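Omega transaminase (PDB 5LHA) probably transfers amino groups between amines and keto or aldehyde acceptors, as a fold type I, class III aminotransferase that uses pyridoxal phosphate and is caught here with pyridoxamine phosphate. Local coordinates at residues I47-I50 with R54-D57; E104-M109 with A116-S121; G108-E113 with L289-G294. All coordinates share one frame; numbering follows the deposited sequence.

Contact 1. Residues I47-I50 with R54-D57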
# COMPACT_ATOMS: atom_id res chain seq x y z
N ILE A 47 21.27 32.89 24.48
CA ILE A 47 21.51 31.62 25.16
C ILE A 47 22.99 31.51 25.50
O ILE A 47 23.85 32.12 24.86
CB ILE A 47 21.05 30.39 24.33
CG1 ILE A 47 21.83 30.33 23.01
CG2 ILE A 47 19.56 30.46 24.07
CD1 ILE A 47 21.26 29.38 21.99
N THR A 48 23.28 30.71 26.52
CA THR A 48 24.63 30.54 27.05
C THR A 48 24.91 29.05 27.21
O THR A 48 24.08 28.31 27.75
CB THR A 48 24.78 31.28 28.37
OG1 THR A 48 24.24 32.60 28.23
CG2 THR A 48 26.25 31.39 28.79
N ASP A 49 26.08 28.61 26.76
CA ASP A 49 26.41 27.19 26.84
C ASP A 49 27.05 26.88 28.20
O ASP A 49 27.19 27.75 29.06
CB ASP A 49 27.30 26.78 25.66
CG ASP A 49 28.64 27.48 25.65
OD1 ASP A 49 29.04 28.08 26.66
OD2 ASP A 49 29.31 27.44 24.60
N ILE A 50 27.40 25.61 28.41
CA ILE A 50 28.02 25.18 29.65
C ILE A 50 29.43 25.73 29.83
O ILE A 50 30.00 25.58 30.91
CB ILE A 50 28.11 23.64 29.76
CG1 ILE A 50 28.92 23.07 28.57
CG2 ILE A 50 26.72 23.05 29.87
CD1 ILE A 50 29.36 21.60 28.72
N ARG A 54 28.20 33.28 25.46
CA ARG A 54 26.87 33.81 25.19
C ARG A 54 26.71 34.09 23.70
O ARG A 54 27.62 34.63 23.06
CB ARG A 54 26.65 35.10 25.99
CG ARG A 54 25.45 35.94 25.57
CD ARG A 54 25.35 37.19 26.45
NE ARG A 54 26.20 38.27 25.97
CZ ARG A 54 25.77 39.49 25.65
NH1 ARG A 54 24.48 39.80 25.77
NH2 ARG A 54 26.63 40.41 25.22
N MET A 55 25.55 33.72 23.15
CA MET A 55 25.31 33.91 21.73
C MET A 55 23.85 34.30 21.49
O MET A 55 22.95 33.82 22.17
CB MET A 55 25.67 32.62 20.95
CG MET A 55 24.79 31.42 21.27
SD MET A 55 25.69 29.85 21.38
CE MET A 55 26.09 29.80 23.13
N LEU A 56 23.64 35.17 20.51
CA LEU A 56 22.29 35.49 20.09
C LEU A 56 21.65 34.24 19.50
O LEU A 56 22.26 33.54 18.69
CB LEU A 56 22.28 36.63 19.08
CG LEU A 56 20.93 37.25 18.73
CD1 LEU A 56 20.26 37.85 19.95
CD2 LEU A 56 21.06 38.30 17.64
N ASP A 57 20.41 33.98 19.89
CA ASP A 57 19.71 32.76 19.47
C ASP A 57 19.07 33.01 18.11
O ASP A 57 17.86 33.19 17.97
CB ASP A 57 18.68 32.34 20.50
CG ASP A 57 18.10 30.98 20.21
OD1 ASP A 57 18.62 30.30 19.31
OD2 ASP A 57 17.11 30.59 20.85

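Contact 2. Residues E104-M109 with A116-S121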
# COMPACT_ATOMS: atom_id res chain seq x y z
N GLU A 104 -12.00 28.20 22.37
CA GLU A 104 -12.73 29.44 22.09
C GLU A 104 -11.78 30.51 21.56
O GLU A 104 -12.11 31.22 20.60
CB GLU A 104 -13.44 29.91 23.35
CG GLU A 104 -14.21 31.21 23.21
CD GLU A 104 -15.55 31.05 22.51
OE1 GLU A 104 -16.00 29.89 22.32
OE2 GLU A 104 -16.16 32.07 22.15
N ARG A 105 -10.60 30.63 22.17
CA ARG A 105 -9.63 31.65 21.78
C ARG A 105 -9.13 31.42 20.36
O ARG A 105 -9.05 32.36 19.57
CB ARG A 105 -8.46 31.64 22.77
CG ARG A 105 -7.34 32.63 22.47
CD ARG A 105 -7.66 34.02 22.97
NE ARG A 105 -6.60 34.96 22.62
CZ ARG A 105 -5.61 35.32 23.43
NH1 ARG A 105 -5.53 34.84 24.66
NH2 ARG A 105 -4.70 36.18 22.99
N LEU A 106 -8.77 30.19 20.04
CA LEU A 106 -8.21 29.89 18.72
C LEU A 106 -9.25 30.11 17.62
O LEU A 106 -8.97 30.76 16.60
CB LEU A 106 -7.69 28.46 18.70
CG LEU A 106 -6.41 28.24 19.52
CD1 LEU A 106 -6.08 26.77 19.67
CD2 LEU A 106 -5.25 28.99 18.86
N THR A 107 -10.46 29.59 17.81
CA THR A 107 -11.51 29.77 16.82
C THR A 107 -11.87 31.24 16.64
O THR A 107 -12.29 31.65 15.55
CB THR A 107 -12.74 28.96 17.22
OG1 THR A 107 -13.07 29.26 18.59
CG2 THR A 107 -12.45 27.48 17.11
N GLY A 108 -11.73 32.04 17.70
CA GLY A 108 -11.97 33.47 17.58
C GLY A 108 -10.91 34.18 16.76
O GLY A 108 -11.22 35.07 15.96
N MET A 109 -9.63 33.83 16.98
CA MET A 109 -8.53 34.44 16.24
C MET A 109 -8.62 34.17 14.75
O MET A 109 -8.19 35.00 13.93
CB MET A 109 -7.19 33.90 16.72
CG MET A 109 -6.75 34.33 18.08
SD MET A 109 -5.12 33.61 18.34
CE MET A 109 -4.10 34.72 17.38
N ALA A 116 -13.87 26.32 13.02
CA ALA A 116 -14.97 26.02 13.94
C ALA A 116 -14.59 25.07 15.07
O ALA A 116 -15.12 25.22 16.17
CB ALA A 116 -16.16 25.44 13.17
N ARG A 117 -13.70 24.11 14.82
CA ARG A 117 -13.35 23.09 15.80
C ARG A 117 -11.83 22.93 15.86
O ARG A 117 -11.13 23.07 14.86
CB ARG A 117 -14.00 21.74 15.44
CG ARG A 117 -15.51 21.75 15.47
CD ARG A 117 -16.03 21.71 16.90
NE ARG A 117 -17.49 21.60 16.95
CZ ARG A 117 -18.32 22.65 16.94
NH1 ARG A 117 -17.85 23.88 16.88
NH2 ARG A 117 -19.63 22.45 16.99
N VAL A 118 -11.35 22.61 17.07
CA VAL A 118 -9.93 22.35 17.32
C VAL A 118 -9.78 20.92 17.81
O VAL A 118 -10.57 20.47 18.66
CB VAL A 118 -9.34 23.32 18.36
CG1 VAL A 118 -7.82 23.19 18.39
CG2 VAL A 118 -9.77 24.76 18.11
N LEU A 119 -8.80 20.21 17.27
CA LEU A 119 -8.32 18.95 17.84
C LEU A 119 -6.90 19.17 18.32
O LEU A 119 -5.97 19.31 17.52
CB LEU A 119 -8.40 17.81 16.82
CG LEU A 119 -8.74 16.46 17.46
CD1 LEU A 119 -9.19 15.48 16.41
CD2 LEU A 119 -7.56 15.89 18.24
N PHE A 120 -6.73 19.18 19.65
CA PHE A 120 -5.46 19.52 20.28
C PHE A 120 -4.52 18.33 20.27
O PHE A 120 -4.93 17.17 20.20
CB PHE A 120 -5.69 20.00 21.72
CG PHE A 120 -6.25 21.39 21.83
CD1 PHE A 120 -5.47 22.50 21.57
CD2 PHE A 120 -7.59 21.58 22.16
CE1 PHE A 120 -6.01 23.78 21.65
CE2 PHE A 120 -8.12 22.85 22.24
CZ PHE A 120 -7.32 23.95 21.99
N SER A 121 -3.23 18.64 20.37
CA SER A 121 -2.18 17.64 20.36
C SER A 121 -0.95 18.26 21.01
O SER A 121 -1.08 19.24 21.77
CB SER A 121 -1.96 17.13 18.92
OG SER A 121 -1.49 18.17 18.07

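Contact 3. Residues G108-E113 with L289-G294. With PMP (4'-deoxy-4'-aminopyridoxal-5'-phosphate), chain E.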
# COMPACT_ATOMS: atom_id res chain seq x y z
N GLY A 108 -11.73 32.04 17.70
CA GLY A 108 -11.97 33.47 17.58
C GLY A 108 -10.91 34.18 16.76
O GLY A 108 -11.22 35.07 15.96
N MET A 109 -9.63 33.83 16.98
CA MET A 109 -8.53 34.44 16.24
C MET A 109 -8.62 34.17 14.75
O MET A 109 -8.19 35.00 13.93
CB MET A 109 -7.19 33.90 16.72
CG MET A 109 -6.75 34.33 18.08
SD MET A 109 -5.12 33.61 18.34
CE MET A 109 -4.10 34.72 17.38
N PHE A 110 -9.15 33.02 14.37
CA PHE A 110 -9.20 32.59 12.97
C PHE A 110 -10.63 32.49 12.47
O PHE A 110 -10.97 31.60 11.69
CB PHE A 110 -8.45 31.27 12.80
CG PHE A 110 -7.06 31.29 13.34
CD1 PHE A 110 -6.14 32.23 12.89
CD2 PHE A 110 -6.65 30.38 14.30
CE1 PHE A 110 -4.85 32.25 13.39
CE2 PHE A 110 -5.37 30.40 14.80
CZ PHE A 110 -4.47 31.33 14.35
N ALA A 111 -11.49 33.41 12.92
CA ALA A 111 -12.83 33.48 12.36
C ALA A 111 -12.76 33.86 10.89
O ALA A 111 -13.56 33.39 10.08
CB ALA A 111 -13.68 34.48 13.14
N GLN A 112 -11.80 34.71 10.52
CA GLN A 112 -11.58 35.06 9.12
C GLN A 112 -11.46 33.83 8.24
O GLN A 112 -11.83 33.87 7.07
CB GLN A 112 -10.33 35.93 9.00
CG GLN A 112 -10.00 36.36 7.58
CD GLN A 112 -8.79 37.28 7.50
OE1 GLN A 112 -8.16 37.39 6.45
NE2 GLN A 112 -8.48 37.96 8.60
N GLU A 113 -10.97 32.72 8.79
CA GLU A 113 -10.88 31.47 8.06
C GLU A 113 -12.02 30.51 8.41
O GLU A 113 -11.96 29.34 8.04
CB GLU A 113 -9.52 30.81 8.32
CG GLU A 113 -8.34 31.59 7.74
CD GLU A 113 -8.07 32.89 8.46
OE1 GLU A 113 -8.30 32.96 9.68
OE2 GLU A 113 -7.65 33.86 7.79
N LEU A 289 -6.05 24.19 9.45
CA LEU A 289 -4.81 24.77 9.96
C LEU A 289 -4.09 23.78 10.86
O LEU A 289 -4.73 23.16 11.72
CB LEU A 289 -5.06 26.05 10.76
CG LEU A 289 -5.71 27.21 10.01
CD1 LEU A 289 -5.95 28.36 10.99
CD2 LEU A 289 -4.83 27.63 8.84
N CYS A 290 -2.78 23.63 10.66
CA CYS A 290 -1.89 22.87 11.54
C CYS A 290 -0.95 23.82 12.28
O CYS A 290 -0.19 24.56 11.65
CB CYS A 290 -1.09 21.83 10.75
SG CYS A 290 -2.07 20.60 9.84
N LEU A 291 -0.98 23.78 13.62
CA LEU A 291 -0.20 24.69 14.45
C LEU A 291 0.59 23.97 15.55
O LEU A 291 0.14 22.97 16.11
CB LEU A 291 -1.08 25.74 15.13
CG LEU A 291 -1.91 26.64 14.22
CD1 LEU A 291 -3.08 27.20 15.01
CD2 LEU A 291 -1.03 27.75 13.67
N ALA A 292 1.75 24.54 15.87
CA ALA A 292 2.56 24.09 16.99
C ALA A 292 3.61 25.15 17.31
O ALA A 292 3.38 26.34 17.08
CB ALA A 292 3.24 22.75 16.69
N LYS A 293 4.76 24.71 17.81
CA LYS A 293 5.94 25.56 18.02
C LYS A 293 5.62 26.84 18.80
O LYS A 293 5.41 26.80 20.02
CB LYS A 293 6.57 25.91 16.68
CG LYS A 293 7.31 24.75 16.03
CD LYS A 293 8.05 25.20 14.79
CE LYS A 293 8.78 24.04 14.13
NZ LYS A 293 9.99 23.63 14.90
N GLY A 294 5.56 27.97 18.10
CA GLY A 294 5.35 29.25 18.75
C GLY A 294 4.04 29.37 19.51
O GLY A 294 3.90 30.31 20.31
N1 PMP E . 5.48 20.89 9.74
C2 PMP E . 6.30 22.00 9.73
C2A PMP E . 6.15 23.07 8.68
C3 PMP E . 7.48 21.95 10.46
O3 PMP E . 8.49 22.84 10.21
C4 PMP E . 7.64 20.97 11.44
C4A PMP E . 8.89 20.96 12.29
N4A PMP E . 9.85 21.94 11.80
C5 PMP E . 6.65 20.00 11.63
C6 PMP E . 5.56 19.97 10.76
C5A PMP E . 6.78 19.00 12.77
O4P PMP E . 6.81 19.67 14.02
P PMP E . 7.26 18.94 15.39
O1P PMP E . 8.78 18.97 15.43
O2P PMP E . 6.71 19.73 16.56
O3P PMP E . 6.79 17.50 15.46

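Contact 1. Residues I47-I50 with R54-D57
I47 and M55 are joined by two backbone hydrogen bonds. I47 N donates a hydrogen bond to M55 O at 3.0 Å, almost straight at 174°. M55 N returns a bond to I47 O at 2.9 Å. A second, softer contact reaches the same carbonyl: R54 CA lies 3.5 Å from I47 O as a CA-H...O contact. The two strands form an antiparallel beta hairpin, and I47 with M55 is its hydrogen-bonded pair. T48 with R54 is the non-hydrogen-bonded pair next to it, its side chains on the other face of the sheet. D49 OD1 is hydrogen-bonded to Q53 N in the connecting loop. On the buried face, I47 CG1 sits between its backbone N and carbonyl carbon (chi1 61°), and there it meets M55 CG at 3.6 Å. The M55 chain bends at chi2 and chi3, which brings CE to 3.8 Å from D49 N. I47 CD1 rests 3.9 Å from D57 OD1, a carboxylate oxygen also hydrogen-bonded to Y88 OH of the second subunit. Replacing I47 by an alanine would probably open a gap beside M55 CG and lose the methyl contacts to the D57 carboxylate. L422 of the next strand packs on both I47 and M55.

Contact 2. Residues E104-M109 with A116-S121
L106 and F120 meet from opposite directions, the ring end of F120 reaching back to the helix. L106 sends one branch across: its CD1 methyl comes to 3.6 Å from F120 CE1, with CZ next nearest. The approach to the ring is oblique. V118 is the third member of this group. Its CG1 methyl lies 3.6 Å above the F120 ring plane, over the ring centre, and 4.2 Å from L106 CD1. One face of the phenyl ring is therefore covered from within its own strand, while the helix supplies a methyl to CE1 and CZ. The valine divides its work between two helix residues. CG1 lies anti to the backbone N (chi1 -169°) and serves L106 and F120, while CG2 meets T107 CG2 at 3.9 Å.

The helix 97-109 packs here on strand 115-121, an outermost strand within this chain of the seven-stranded mixed sheet of the PLP fold type I domain. The axes of helix 104-109 and strand 116-121 approach to 8.3 Å, with 129° between their directions. At the start of this strand A116 and R117 both face F307, which makes a classic beta bulge.

T107 is turned with its methyl to the strand and its hydroxyl to the helix. CG2 touches A116 O at 3.6 Å. OG1 is hydrogen-bonded to A103 O in the preceding turn; E104 O is also within reach of the same proton. A116 O is also reached by R117 NH1, at 3.1 Å. That donor stands above the carbonyl plane, although the oxygen lies close to the guanidinium plane. R117 NE forms a salt bridge with E316. On the helix side, V99, L102 and A103 add to the packing round F120. F21 of the second subunit also rests on this ring.

Contact 3. Residues G108-E113 with L289-G294
The F110 ring is covered on both faces. L289 CD1 lies over one face, 3.9 Å above the plane and offset toward the rim. M109 CB lies over the centre of the opposite face. L289 and L291 belong to strand 288-291 of the large mixed sheet of the PLP fold type I domain. F110 is the first residue past the end of helix 97-109 to leave helical backbone angles. L289 CD1 makes a CH-pi contact with the ring, 4.1 Å from its centroid and 20° off the normal. L291 CD1 comes obliquely to F110 CE2, at 3.9 Å. Residues two apart on one strand thus send methyls to the same phenyl group. The ring is carried toward them with CG anti to the carbonyl carbon (chi1 -53°). L306, on the neighbouring strand, touches both F110 and L291.

Beyond the strand, the chain leads to K293 in the cofactor pocket. K293 is probably the lysine that forms the internal aldimine with PLP, as in this family. Here the cofactor carries its own amine, and K293 NZ is hydrogen-bonded to L62 O and to T330 OG1 of the second subunit. K293 CE lies 3.3 Å from PMP N4A.

How the contacts relate
From the N terminus, contact 1 comes first and closes a short hairpin loop of three residues. It is complete before contacts 2 and 3 begin. Helix 97-109 then starts both of these, which share G108 and M109. Contact 2 closes a short loop onto strand 115-121. Contact 3 closes a far longer one, 175 residues, and brings strand 288-291 back to the helix end. Both start from the same stretch of helix, and contact 2 closes first. Their centres lie 7 Å apart, and both tie the helix to the same sheet. Contact 1 belongs to a different sheet, its centre 35 Å from that of contact 2. All three have a partner on the second subunit.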